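PDB 4UUL: L-lactate dehydrogenase from Trichomonas vaginalis, which probably catalyses the NAD-dependent interconversion of pyruvate and L-lactate. Local coordinates for residues B[308-311]-B[312-315]. The protein carries 1 engineered substitution. Numbering follows the deposited sequence. Where two conformers were deposited one is given.
Sequences WLRE and KLDF
Lys312, Leu313, Asp314 and Phe315 each give their backbone N-H to the carbonyl oxygen four residues earlier, an unbroken i to i+4 alpha-helical ladder in which Leu313 N to Leu309 O is 2.8 Å with an N-H...O angle of 169°. Three side-chain pairs repeat this spacing. Between Arg310 and Asp314 the salt bridge is side-on, with both donors converging on one oxygen: NE and NH2 of Arg310 each lie 3.1 Å from Asp314 OD1, above the same face of the carboxylate. Bends at its second and third torsions turn the arginine toward the C-terminal end of the helix, beside Asp314, which brings the guanidinium within 20° of parallel to the carboxylate. Its NH1 hydrogen-bonds to the carbonyl oxygen of Tyr277, so the guanidinium has a second partner outside the helix turn. This is the first part of the long C-terminal helix 307-337 of the lactate/malate dehydrogenase alpha/beta domain, and its apolar side lies against strands 177-183 and 191-193. There Leu309 CD1 meets Leu313 CG at 3.9 Å, and both leucines touch Trp183. The third pair is a CH-pi contact: Lys312 CG sits 3.8 Å from the centroid of the six-membered ring of Trp308, 20° off its normal. Lys312 has CG beside its own backbone N, which directs the methylene over the indole face, while Phe218 meets the same indole edge-to-face.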
# COMPACT_ATOMS: atom_id res chain seq x y z
N TRP B 308 -20.30 -21.57 26.64
CA TRP B 308 -19.89 -20.19 26.50
C TRP B 308 -20.12 -19.69 25.08
O TRP B 308 -20.74 -18.65 24.87
CB TRP B 308 -18.40 -20.02 26.87
CG TRP B 308 -17.88 -18.63 26.60
CD1 TRP B 308 -17.95 -17.55 27.44
CD2 TRP B 308 -17.21 -18.15 25.42
NE1 TRP B 308 -17.39 -16.44 26.85
CE2 TRP B 308 -16.92 -16.78 25.62
CE3 TRP B 308 -16.84 -18.75 24.22
CZ2 TRP B 308 -16.27 -16.00 24.67
CZ3 TRP B 308 -16.16 -17.97 23.28
CH2 TRP B 308 -15.92 -16.61 23.51
N LEU B 309 -19.68 -20.45 24.10
CA LEU B 309 -19.82 -20.03 22.72
C LEU B 309 -21.27 -19.99 22.31
O LEU B 309 -21.70 -19.07 21.59
CB LEU B 309 -18.98 -20.93 21.78
CG LEU B 309 -19.00 -20.48 20.31
CD1 LEU B 309 -18.57 -19.01 20.11
CD2 LEU B 309 -18.11 -21.40 19.47
N ARG B 310 -22.07 -20.93 22.79
CA ARG B 310 -23.50 -20.95 22.42
C ARG B 310 -24.15 -19.64 22.85
O ARG B 310 -24.88 -19.02 22.10
CB ARG B 310 -24.20 -22.13 23.11
CG ARG B 310 -25.71 -22.30 22.79
CD ARG B 310 -25.90 -22.81 21.39
NE ARG B 310 -26.01 -21.73 20.43
CZ ARG B 310 -25.80 -21.86 19.12
NH1 ARG B 310 -25.38 -23.02 18.61
NH2 ARG B 310 -25.95 -20.84 18.32
N GLU B 311 -23.90 -19.24 24.09
CA GLU B 311 -24.47 -18.03 24.62
C GLU B 311 -23.99 -16.82 23.83
O GLU B 311 -24.78 -15.94 23.49
CB GLU B 311 -24.18 -17.91 26.13
CG GLU B 311 -24.82 -16.69 26.81
CD GLU B 311 -24.55 -16.61 28.30
OE1 GLU B 311 -24.11 -17.62 28.89
OE2 GLU B 311 -24.79 -15.52 28.88
N LYS B 312 -22.71 -16.76 23.51
CA LYS B 312 -22.17 -15.63 22.76
C LYS B 312 -22.78 -15.54 21.36
O LYS B 312 -23.10 -14.47 20.89
CB LYS B 312 -20.65 -15.72 22.64
CG LYS B 312 -19.86 -15.57 23.90
CD LYS B 312 -20.04 -14.23 24.56
CE LYS B 312 -19.25 -13.18 23.85
NZ LYS B 312 -19.43 -11.84 24.52
N LEU B 313 -22.88 -16.69 20.69
CA LEU B 313 -23.49 -16.76 19.37
C LEU B 313 -24.94 -16.32 19.39
O LEU B 313 -25.40 -15.58 18.53
CB LEU B 313 -23.39 -18.18 18.76
CG LEU B 313 -22.00 -18.65 18.38
CD1 LEU B 313 -22.05 -20.09 17.89
CD2 LEU B 313 -21.37 -17.78 17.31
N ASP B 314 -25.68 -16.77 20.39
CA ASP B 314 -27.08 -16.41 20.52
C ASP B 314 -27.23 -14.91 20.74
O ASP B 314 -28.12 -14.27 20.20
CB ASP B 314 -27.71 -17.19 21.67
CG ASP B 314 -27.80 -18.69 21.39
OD1 ASP B 314 -27.64 -19.14 20.24
OD2 ASP B 314 -28.01 -19.42 22.41
N PHE B 315 -26.36 -14.34 21.56
CA PHE B 315 -26.47 -12.92 21.88
C PHE B 315 -26.17 -12.08 20.63
O PHE B 315 -26.84 -11.08 20.34
CB PHE B 315 -25.49 -12.56 22.99
CG PHE B 315 -25.58 -11.17 23.48
CD1 PHE B 315 -26.47 -10.83 24.48
CD2 PHE B 315 -24.76 -10.19 22.97
CE1 PHE B 315 -26.55 -9.54 24.97
CE2 PHE B 315 -24.84 -8.88 23.41
CZ PHE B 315 -25.73 -8.55 24.43